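Local coordinates for protein N-acylethanolamine-hydrolyzing acid amidase subunit beta (Caenorhabditis elegans, PDB 6DY3) that probably hydrolyses bioactive fatty acid ethanolamides such as N-palmitoylethanolamine to ethanolamine and free fatty acids, acting as the nucleophile-bearing subunit of an autocleaved heterodimer, at residues 33-38 against 43-48; 80-85 against 140-145; 190-195 against 223-228. All coordinates share one frame; numbering follows the deposited sequence.

Contact 1 of 3, residues 33-38 against 43-48; sequences HVDFVR and QYSGLT
F36 and Y44 face each other across the two arms of a beta hairpin, their rings in an offset stack with centroids 4.5 Å apart and planes only 21° from parallel. The offset is large enough that the F36 methylene lies over the middle of the tyrosine ring, its CB 3.8 Å from the Y44 ring centroid in a CH-pi contact, while CE1 of Y44 slips over the rim of the phenyl face. CG1 of V34 meets the rim of the opposite phenyl face and so sandwiches the ring. Y44 reaches this place by setting its CG between its own backbone N and carbonyl carbon (chi1 53°), which carries the ring across to the neighbouring strand; its hydroxyl is then bound by E101 and R97. G46 pairs with V34 on this face, where a CB would come near CE1 of F36.

On the other face, H33 spreads one side of its imidazole over the G46 carbonyl, with CD2 4.0 Å from G46 O, and the L47 CD2 methyl packs against H33 CB, near the plane of the ring.

The strands are fastened by V34 N to G46 O (2.9 Å), G46 N to V34 O (3.0 Å) and F36 N to Y44 O (2.8 Å). F36 O then receives Q43 N at 2.7 Å and, weakly, Y44 N at 3.5 Å: a classic beta bulge.

Strand 41-49 continues the antiparallel sheet through strand 57-60, whereas 33-38 pairs in parallel with a strand of the alpha subunit, whose I19 packs on V34 and F36. Helix 92-102 covers the stacked rings; on the reverse, L47 rests on strand 209-215 of the second sheet, as befits the layered Ntn-hydrolase fold.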
loop_
_atom_site.group_PDB
_atom_site.type_symbol
_atom_site.label_atom_id
_atom_site.label_comp_id
_atom_site.label_asym_id
_atom_site.label_seq_id
_atom_site.Cartn_x
_atom_site.Cartn_y
_atom_site.Cartn_z
ATOM N N HIS B 33 -4.077 -10.958 -4.215
ATOM C CA HIS B 33 -3.433 -10.302 -5.341
ATOM C C HIS B 33 -4.461 -10.132 -6.451
ATOM O O HIS B 33 -5.255 -11.038 -6.717
ATOM C CB HIS B 33 -2.228 -11.109 -5.842
ATOM C CG HIS B 33 -1.569 -10.519 -7.047
ATOM N ND1 HIS B 33 -2.045 -10.717 -8.323
ATOM C CD2 HIS B 33 -0.474 -9.730 -7.174
ATOM C CE1 HIS B 33 -1.276 -10.079 -9.186
ATOM N NE2 HIS B 33 -0.315 -9.470 -8.514
ATOM N N VAL B 34 -4.460 -8.963 -7.084
ATOM C CA VAL B 34 -5.497 -8.589 -8.036
ATOM C C VAL B 34 -4.852 -8.111 -9.327
ATOM O O VAL B 34 -3.881 -7.347 -9.305
ATOM C CB VAL B 34 -6.423 -7.500 -7.459
ATOM C CG1 VAL B 34 -7.319 -6.933 -8.546
ATOM C CG2 VAL B 34 -7.257 -8.071 -6.317
ATOM N N ASP B 35 -5.391 -8.572 -10.454
ATOM C CA ASP B 35 -5.080 -8.027 -11.769
ATOM C C ASP B 35 -6.297 -7.256 -12.265
ATOM O O ASP B 35 -7.381 -7.830 -12.415
ATOM C CB ASP B 35 -4.712 -9.135 -12.756
ATOM C CG ASP B 35 -3.235 -9.507 -12.708
ATOM O OD1 ASP B 35 -2.898 -10.648 -13.092
ATOM O OD2 ASP B 35 -2.410 -8.669 -12.285
ATOM N N PHE B 36 -6.123 -5.955 -12.498
ATOM C CA PHE B 36 -7.185 -5.109 -13.033
ATOM C C PHE B 36 -7.099 -5.159 -14.553
ATOM O O PHE B 36 -6.151 -4.631 -15.146
ATOM C CB PHE B 36 -7.062 -3.679 -12.514
ATOM C CG PHE B 36 -7.318 -3.539 -11.037
ATOM C CD1 PHE B 36 -6.297 -3.712 -10.122
ATOM C CD2 PHE B 36 -8.584 -3.231 -10.566
ATOM C CE1 PHE B 36 -6.531 -3.579 -8.766
ATOM C CE2 PHE B 36 -8.824 -3.098 -9.204
ATOM C CZ PHE B 36 -7.796 -3.273 -8.306
ATOM N N VAL B 37 -8.088 -5.787 -15.181
ATOM C CA VAL B 37 -8.051 -6.063 -16.612
ATOM C C VAL B 37 -9.115 -5.238 -17.322
ATOM O O VAL B 37 -10.195 -4.973 -16.784
ATOM C CB VAL B 37 -8.243 -7.569 -16.888
ATOM C CG1 VAL B 37 -7.077 -8.360 -16.307
ATOM C CG2 VAL B 37 -9.557 -8.061 -16.305
ATOM N N ARG B 38 -8.794 -4.834 -18.550
ATOM C CA ARG B 38 -9.720 -4.096 -19.400
ATOM C C ARG B 38 -9.452 -4.488 -20.845
ATOM O O ARG B 38 -8.298 -4.470 -21.286
ATOM C CB ARG B 38 -9.561 -2.582 -19.211
ATOM C CG ARG B 38 -10.489 -1.745 -20.076
ATOM C CD ARG B 38 -10.273 -0.252 -19.868
ATOM N NE ARG B 38 -10.805 0.209 -18.589
ATOM C CZ ARG B 38 -12.088 0.493 -18.367
ATOM N NH1 ARG B 38 -12.985 0.359 -19.339
ATOM N NH2 ARG B 38 -12.479 0.909 -17.167
ATOM N N GLN B 43 -4.323 -3.855 -16.973
ATOM C CA GLN B 43 -3.987 -2.440 -16.868
ATOM C C GLN B 43 -2.997 -2.199 -15.739
ATOM O O GLN B 43 -2.000 -1.490 -15.915
ATOM C CB GLN B 43 -5.258 -1.619 -16.653
ATOM C CG GLN B 43 -6.318 -1.851 -17.712
ATOM C CD GLN B 43 -5.791 -1.625 -19.107
ATOM O OE1 GLN B 43 -5.392 -0.517 -19.455
ATOM N NE2 GLN B 43 -5.761 -2.683 -19.909
ATOM N N TYR B 44 -3.264 -2.774 -14.572
ATOM C CA TYR B 44 -2.380 -2.654 -13.426
ATOM C C TYR B 44 -2.771 -3.738 -12.438
ATOM O O TYR B 44 -3.867 -4.298 -12.507
ATOM C CB TYR B 44 -2.457 -1.261 -12.778
ATOM C CG TYR B 44 -3.862 -0.827 -12.416
ATOM C CD1 TYR B 44 -4.367 -1.034 -11.146
ATOM C CD2 TYR B 44 -4.688 -0.223 -13.355
ATOM C CE1 TYR B 44 -5.645 -0.647 -10.819
ATOM C CE2 TYR B 44 -5.970 0.169 -13.032
ATOM C CZ TYR B 44 -6.444 -0.049 -11.765
ATOM O OH TYR B 44 -7.722 0.334 -11.431
ATOM N N SER B 45 -1.842 -4.049 -11.545
ATOM C CA SER B 45 -2.034 -5.064 -10.523
ATOM C C SER B 45 -1.806 -4.440 -9.154
ATOM O O SER B 45 -1.274 -3.332 -9.029
ATOM C CB SER B 45 -1.089 -6.253 -10.736
ATOM O OG SER B 45 -1.190 -6.753 -12.057
ATOM N N GLY B 46 -2.221 -5.159 -8.119
ATOM C CA GLY B 46 -2.036 -4.675 -6.770
ATOM C C GLY B 46 -2.331 -5.740 -5.743
ATOM O O GLY B 46 -2.968 -6.758 -6.030
ATOM N N LEU B 47 -1.820 -5.503 -4.543
ATOM C CA LEU B 47 -2.203 -6.261 -3.366
ATOM C C LEU B 47 -3.252 -5.461 -2.607
ATOM O O LEU B 47 -3.208 -4.227 -2.573
ATOM C CB LEU B 47 -0.992 -6.542 -2.479
ATOM C CG LEU B 47 0.017 -7.566 -3.011
ATOM C CD1 LEU B 47 1.325 -7.496 -2.230
ATOM C CD2 LEU B 47 -0.556 -8.970 -2.944
ATOM N N THR B 48 -4.241 -6.155 -2.067
ATOM C CA THR B 48 -5.249 -5.492 -1.259
ATOM C C THR B 48 -5.893 -6.548 -0.373
ATOM O O THR B 48 -5.400 -7.677 -0.263
ATOM C CB THR B 48 -6.268 -4.750 -2.135
ATOM O OG1 THR B 48 -7.146 -3.986 -1.298
ATOM C CG2 THR B 48 -7.086 -5.725 -2.987
#

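Contact 2 of 3, residues 80-85 against 140-145; sequences ILMEFY and NRWSAA
M82 lies across one face of the W142 indole, its side chain running past the ring in the opposite sense. The sulfur stands directly above the pyrrole part, SD of M82 being 4.5 Å from the centroid of the W142 five-membered ring and 3° off its normal, a Met-aromatic contact. A bend at chi2 (58°) folds the thioether back along the ring, so that CE of M82 comes to 3.6 Å from CG of W142, while CB of M82 sits 3.7 Å from CZ2 of W142 at the benzene end. E83 approaches from the rim instead: its carboxylate carbon lies in the indole plane, with the carboxylate turned 82° to it, and OE2 of E83 is 3.4 Å from CH2 of W142.

R141 supplies the next layer. Its CG packs over the centre of the other indole face, an arrangement accompanied by a modelled cis peptide between R141 and W142. The guanidinium extends onward to E83, but R141 NH2 to E83 OE2, at 3.9 Å, is a long salt bridge, and G74 O holds NH2 by a hydrogen bond. Behind them N140 N bonds to A144 O at 2.9 Å and closes the turn that presents the indole. A serine in place of W142 would probably strip M82 and the R141 methylenes of the surface they share and open a gap between turn and helix.

The turn joins strands 134-139 and 145-149 at the margin of the large sheet, and W142 plugs it onto helix 76-89, beside N79, T86 and P121. The same helix packs I80, L81 and F84 against L55 and V59 of the alpha subunit.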
loop_
_atom_site.group_PDB
_atom_site.type_symbol
_atom_site.label_atom_id
_atom_site.label_comp_id
_atom_site.label_asym_id
_atom_site.label_seq_id
_atom_site.Cartn_x
_atom_site.Cartn_y
_atom_site.Cartn_z
ATOM N N ILE B 80 -4.983 15.290 15.152
ATOM C CA ILE B 80 -5.861 14.197 14.734
ATOM C C ILE B 80 -6.941 14.707 13.788
ATOM O O ILE B 80 -7.272 14.057 12.794
ATOM C CB ILE B 80 -6.477 13.499 15.966
ATOM C CG1 ILE B 80 -7.419 12.410 15.479
ATOM C CG2 ILE B 80 -7.236 14.494 16.869
ATOM C CD1 ILE B 80 -7.674 11.338 16.488
ATOM N N LEU B 81 -7.498 15.890 14.080
ATOM C CA LEU B 81 -8.536 16.465 13.233
ATOM C C LEU B 81 -8.005 16.740 11.838
ATOM O O LEU B 81 -8.688 16.468 10.840
ATOM C CB LEU B 81 -9.068 17.758 13.842
ATOM C CG LEU B 81 -9.942 17.611 15.083
ATOM C CD1 LEU B 81 -10.512 18.968 15.416
ATOM C CD2 LEU B 81 -11.048 16.590 14.908
ATOM N N MET B 82 -6.797 17.299 11.748
ATOM C CA MET B 82 -6.196 17.561 10.447
ATOM C C MET B 82 -5.838 16.265 9.725
ATOM O O MET B 82 -5.900 16.212 8.491
ATOM C CB MET B 82 -4.949 18.443 10.624
ATOM C CG MET B 82 -4.397 19.037 9.352
ATOM S SD MET B 82 -5.608 20.038 8.471
ATOM C CE MET B 82 -4.678 20.484 6.999
ATOM N N GLU B 83 -5.465 15.213 10.460
ATOM C CA GLU B 83 -5.211 13.917 9.835
ATOM C C GLU B 83 -6.486 13.358 9.215
ATOM O O GLU B 83 -6.498 12.945 8.050
ATOM C CB GLU B 83 -4.646 12.928 10.865
ATOM C CG GLU B 83 -3.286 13.317 11.462
ATOM C CD GLU B 83 -2.091 12.838 10.640
ATOM O OE1 GLU B 83 -2.293 12.216 9.572
ATOM O OE2 GLU B 83 -0.939 13.083 11.067
ATOM N N PHE B 84 -7.571 13.329 9.989
ATOM C CA PHE B 84 -8.847 12.856 9.460
ATOM C C PHE B 84 -9.330 13.733 8.314
ATOM O O PHE B 84 -9.941 13.237 7.362
ATOM C CB PHE B 84 -9.891 12.818 10.574
ATOM C CG PHE B 84 -9.865 11.558 11.391
ATOM C CD1 PHE B 84 -11.045 10.892 11.697
ATOM C CD2 PHE B 84 -8.666 11.039 11.856
ATOM C CE1 PHE B 84 -11.030 9.730 12.453
ATOM C CE2 PHE B 84 -8.642 9.873 12.612
ATOM C CZ PHE B 84 -9.825 9.218 12.911
ATOM N N TYR B 85 -9.072 15.039 8.389
ATOM C CA TYR B 85 -9.549 15.954 7.358
ATOM C C TYR B 85 -8.929 15.631 6.002
ATOM O O TYR B 85 -9.633 15.537 4.991
ATOM C CB TYR B 85 -9.244 17.395 7.761
ATOM C CG TYR B 85 -9.565 18.421 6.697
ATOM C CD1 TYR B 85 -10.880 18.755 6.401
ATOM C CD2 TYR B 85 -8.552 19.070 5.999
ATOM C CE1 TYR B 85 -11.182 19.699 5.434
ATOM C CE2 TYR B 85 -8.842 20.016 5.031
ATOM C CZ TYR B 85 -10.159 20.327 4.752
ATOM O OH TYR B 85 -10.456 21.268 3.790
ATOM N N ASN B 140 4.351 15.702 3.071
ATOM C CA ASN B 140 4.528 16.407 4.331
ATOM C C ASN B 140 3.205 16.993 4.797
ATOM O O ASN B 140 2.210 17.011 4.072
ATOM C CB ASN B 140 5.578 17.514 4.186
ATOM C CG ASN B 140 6.926 16.988 3.743
ATOM O OD1 ASN B 140 7.404 15.973 4.248
ATOM N ND2 ASN B 140 7.544 17.671 2.785
ATOM N N ARG B 141 3.210 17.471 6.035
ATOM C CA ARG B 141 2.069 18.174 6.591
ATOM C C ARG B 141 1.959 19.554 5.920
ATOM O O ARG B 141 2.850 20.391 6.116
ATOM C CB ARG B 141 2.214 18.331 8.099
ATOM C CG ARG B 141 2.100 17.026 8.858
ATOM C CD ARG B 141 2.379 17.232 10.332
ATOM N NE ARG B 141 2.045 16.055 11.130
ATOM C CZ ARG B 141 2.309 15.933 12.430
ATOM N NH1 ARG B 141 2.920 16.916 13.081
ATOM N NH2 ARG B 141 1.961 14.825 13.080
ATOM N N TRP B 142 0.906 19.823 5.137
ATOM C CA TRP B 142 -0.182 18.887 4.805
ATOM C C TRP B 142 -0.448 18.878 3.312
ATOM O O TRP B 142 -1.400 18.247 2.855
ATOM C CB TRP B 142 -1.457 19.268 5.559
ATOM C CG TRP B 142 -1.316 19.202 7.051
ATOM C CD1 TRP B 142 -0.990 20.225 7.889
ATOM C CD2 TRP B 142 -1.505 18.049 7.883
ATOM N NE1 TRP B 142 -0.958 19.783 9.188
ATOM C CE2 TRP B 142 -1.268 18.450 9.212
ATOM C CE3 TRP B 142 -1.849 16.719 7.631
ATOM C CZ2 TRP B 142 -1.370 17.570 10.288
ATOM C CZ3 TRP B 142 -1.945 15.846 8.699
ATOM C CH2 TRP B 142 -1.706 16.275 10.012
ATOM N N SER B 143 0.405 19.557 2.548
ATOM C CA SER B 143 0.190 19.657 1.110
ATOM C C SER B 143 1.472 19.693 0.290
ATOM O O SER B 143 1.384 19.710 -0.939
ATOM C CB SER B 143 -0.645 20.909 0.826
ATOM O OG SER B 143 0.006 22.052 1.347
ATOM N N ALA B 144 2.645 19.717 0.907
ATOM C CA ALA B 144 3.905 19.760 0.182
ATOM C C ALA B 144 4.494 18.361 0.065
ATOM O O ALA B 144 4.123 17.440 0.799
ATOM C CB ALA B 144 4.898 20.694 0.877
ATOM N N ALA B 145 5.414 18.209 -0.884
ATOM C CA ALA B 145 6.081 16.938 -1.101
ATOM C C ALA B 145 7.555 17.172 -1.403
ATOM O O ALA B 145 7.929 18.162 -2.037
ATOM C CB ALA B 145 5.431 16.159 -2.246
#

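Contact 3 of 3, residues 190-195 against 223-228; sequences FDEKSM and ADYFRQ
Y225 and E192 carry the contact between the short helix 222-226 and the first turn of helix 192-199, meeting by a single hydrogen bond from phenol to carboxylate. Along 223-228, A223 comes first, its carbonyl receiving R227 N at 3.1 Å. D224 follows: its OD1 takes R227 NH1 at 3.0 Å in a salt bridge, lying in the guanidinium plane while NH1 arrives from above the carboxylate; NH2 of R227 turns to D35.

Y225 holds its CG anti to the backbone N (chi1 177°), which sends the ring across to E192. There Y225 OH donates to E192 OE1 at 2.6 Å, arriving from above the carboxylate plane, while OE1 lies near the plane of the phenol ring. Both side chains rest on V214 of strand 209-215, whose surface the bond spans between the two helices. The carbonyl of Y225 is gripped twice, by Q228 N and, in the carbonyl plane, by Q228 NE2 at 2.8 Å.

E192 opens its helix just after D191, the N-cap, whose OD2 accepts from S194 N and S194 OG. A carboxylate in that first turn is likely to be favoured as the anion, helped by the phenol and by K193 NZ, a long salt-bridge partner 3.7 Å from E192 OE2. The cross-link probably has the character of a charge-assisted hydrogen bond and would then be sensitive to protonation of E192.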
loop_
_atom_site.group_PDB
_atom_site.type_symbol
_atom_site.label_atom_id
_atom_site.label_comp_id
_atom_site.label_asym_id
_atom_site.label_seq_id
_atom_site.Cartn_x
_atom_site.Cartn_y
_atom_site.Cartn_z
ATOM N N PHE B 190 22.769 -7.961 -7.254
ATOM C CA PHE B 190 21.591 -7.859 -6.406
ATOM C C PHE B 190 20.353 -8.095 -7.260
ATOM O O PHE B 190 20.116 -7.374 -8.236
ATOM C CB PHE B 190 21.515 -6.498 -5.722
ATOM C CG PHE B 190 20.428 -6.409 -4.696
ATOM C CD1 PHE B 190 20.697 -6.652 -3.359
ATOM C CD2 PHE B 190 19.135 -6.096 -5.066
ATOM C CE1 PHE B 190 19.702 -6.578 -2.416
ATOM C CE2 PHE B 190 18.131 -6.020 -4.122
ATOM C CZ PHE B 190 18.415 -6.261 -2.795
ATOM N N ASP B 191 19.577 -9.115 -6.907
ATOM C CA ASP B 191 18.398 -9.471 -7.679
ATOM C C ASP B 191 17.197 -9.635 -6.762
ATOM O O ASP B 191 17.261 -9.301 -5.574
ATOM C CB ASP B 191 18.649 -10.756 -8.472
ATOM C CG ASP B 191 18.973 -11.942 -7.579
ATOM O OD1 ASP B 191 18.703 -13.088 -7.999
ATOM O OD2 ASP B 191 19.499 -11.734 -6.462
ATOM N N GLU B 192 16.095 -10.149 -7.305
ATOM C CA GLU B 192 14.890 -10.306 -6.504
ATOM C C GLU B 192 15.099 -11.276 -5.344
ATOM O O GLU B 192 14.494 -11.105 -4.279
ATOM C CB GLU B 192 13.734 -10.759 -7.395
ATOM C CG GLU B 192 13.999 -12.011 -8.221
ATOM C CD GLU B 192 13.463 -13.283 -7.583
ATOM O OE1 GLU B 192 12.728 -13.193 -6.574
ATOM O OE2 GLU B 192 13.768 -14.377 -8.106
ATOM N N LYS B 193 15.948 -12.292 -5.523
ATOM C CA LYS B 193 16.230 -13.207 -4.421
ATOM C C LYS B 193 17.041 -12.531 -3.324
ATOM O O LYS B 193 16.900 -12.882 -2.146
ATOM C CB LYS B 193 16.958 -14.447 -4.937
ATOM C CG LYS B 193 16.075 -15.343 -5.798
ATOM C CD LYS B 193 16.708 -16.699 -6.030
ATOM C CE LYS B 193 15.923 -17.507 -7.055
ATOM N NZ LYS B 193 14.501 -17.688 -6.653
ATOM N N SER B 194 17.886 -11.562 -3.687
ATOM C CA SER B 194 18.554 -10.748 -2.678
ATOM C C SER B 194 17.540 -9.936 -1.884
ATOM O O SER B 194 17.662 -9.799 -0.663
ATOM C CB SER B 194 19.579 -9.830 -3.339
ATOM O OG SER B 194 20.484 -10.576 -4.138
ATOM N N MET B 195 16.538 -9.378 -2.569
ATOM C CA MET B 195 15.493 -8.627 -1.883
ATOM C C MET B 195 14.720 -9.519 -0.916
ATOM O O MET B 195 14.296 -9.070 0.155
ATOM C CB MET B 195 14.553 -7.993 -2.910
ATOM C CG MET B 195 13.540 -7.029 -2.321
ATOM S SD MET B 195 14.329 -5.607 -1.523
ATOM C CE MET B 195 14.930 -4.708 -2.955
ATOM N N ALA B 223 4.158 -8.842 -14.674
ATOM C CA ALA B 223 2.857 -9.232 -14.142
ATOM C C ALA B 223 2.873 -10.678 -13.663
ATOM O O ALA B 223 2.352 -10.986 -12.587
ATOM C CB ALA B 223 1.770 -9.030 -15.199
ATOM N N ASP B 224 3.490 -11.574 -14.437
ATOM C CA ASP B 224 3.563 -12.973 -14.029
ATOM C C ASP B 224 4.373 -13.124 -12.750
ATOM O O ASP B 224 4.022 -13.924 -11.873
ATOM C CB ASP B 224 4.165 -13.819 -15.151
ATOM C CG ASP B 224 3.263 -13.898 -16.374
ATOM O OD1 ASP B 224 2.126 -13.389 -16.308
ATOM O OD2 ASP B 224 3.687 -14.475 -17.400
ATOM N N TYR B 225 5.464 -12.370 -12.629
ATOM C CA TYR B 225 6.291 -12.437 -11.429
ATOM C C TYR B 225 5.527 -11.952 -10.201
ATOM O O TYR B 225 5.472 -12.640 -9.174
ATOM C CB TYR B 225 7.561 -11.611 -11.628
ATOM C CG TYR B 225 8.426 -11.572 -10.401
ATOM C CD1 TYR B 225 9.275 -12.626 -10.094
ATOM C CD2 TYR B 225 8.376 -10.487 -9.531
ATOM C CE1 TYR B 225 10.063 -12.601 -8.966
ATOM C CE2 TYR B 225 9.162 -10.451 -8.395
ATOM C CZ TYR B 225 10.004 -11.514 -8.117
ATOM O OH TYR B 225 10.787 -11.488 -6.987
ATOM N N PHE B 226 4.939 -10.755 -10.288
ATOM C CA PHE B 226 4.221 -10.181 -9.155
ATOM C C PHE B 226 3.094 -11.087 -8.677
ATOM O O PHE B 226 2.754 -11.081 -7.488
ATOM C CB PHE B 226 3.676 -8.807 -9.549
ATOM C CG PHE B 226 3.005 -8.062 -8.429
ATOM C CD1 PHE B 226 1.986 -7.160 -8.706
ATOM C CD2 PHE B 226 3.405 -8.237 -7.109
ATOM C CE1 PHE B 226 1.365 -6.460 -7.686
ATOM C CE2 PHE B 226 2.789 -7.545 -6.083
ATOM C CZ PHE B 226 1.768 -6.651 -6.370
ATOM N N ARG B 227 2.501 -11.865 -9.586
ATOM C CA ARG B 227 1.380 -12.736 -9.248
ATOM C C ARG B 227 1.781 -13.901 -8.351
ATOM O O ARG B 227 0.898 -14.565 -7.796
ATOM C CB ARG B 227 0.738 -13.275 -10.531
ATOM C CG ARG B 227 -0.649 -13.856 -10.339
ATOM C CD ARG B 227 -1.268 -14.315 -11.660
ATOM N NE ARG B 227 -1.359 -13.228 -12.637
ATOM C CZ ARG B 227 -0.588 -13.099 -13.718
ATOM N NH1 ARG B 227 0.348 -14.002 -13.997
ATOM N NH2 ARG B 227 -0.760 -12.064 -14.533
ATOM N N GLN B 228 3.080 -14.167 -8.200
ATOM C CA GLN B 228 3.556 -15.291 -7.403
ATOM C C GLN B 228 4.669 -14.903 -6.436
ATOM O O GLN B 228 5.229 -15.785 -5.775
ATOM C CB GLN B 228 4.043 -16.420 -8.320
ATOM C CG GLN B 228 5.151 -16.005 -9.287
ATOM C CD GLN B 228 6.530 -15.982 -8.653
ATOM O OE1 GLN B 228 7.031 -17.002 -8.175
ATOM N NE2 GLN B 228 7.143 -14.804 -8.624
#

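Contacts 1 and 3 adjoin, centres about 16 Å apart: D35 OD1 and R227 NH2 form a salt bridge of 2.9 Å, and F226 wedges its ring edge-to-face against H33 and beside S45. The hairpin is thereby tied to segment 223-228. Contact 2 lies apart, its centre about 28 Å from that of contact 1, and about 34 Å from that of contact 3, which lies on the opposite side of the chain's centre. Contact 1 is near the probable active site, the L47 side chain being about 6 Å from that of R17 and 11 Å from that of the presumed nucleophile C1. Y225 in contact 3 is about 11 Å from R17, side chain to side chain.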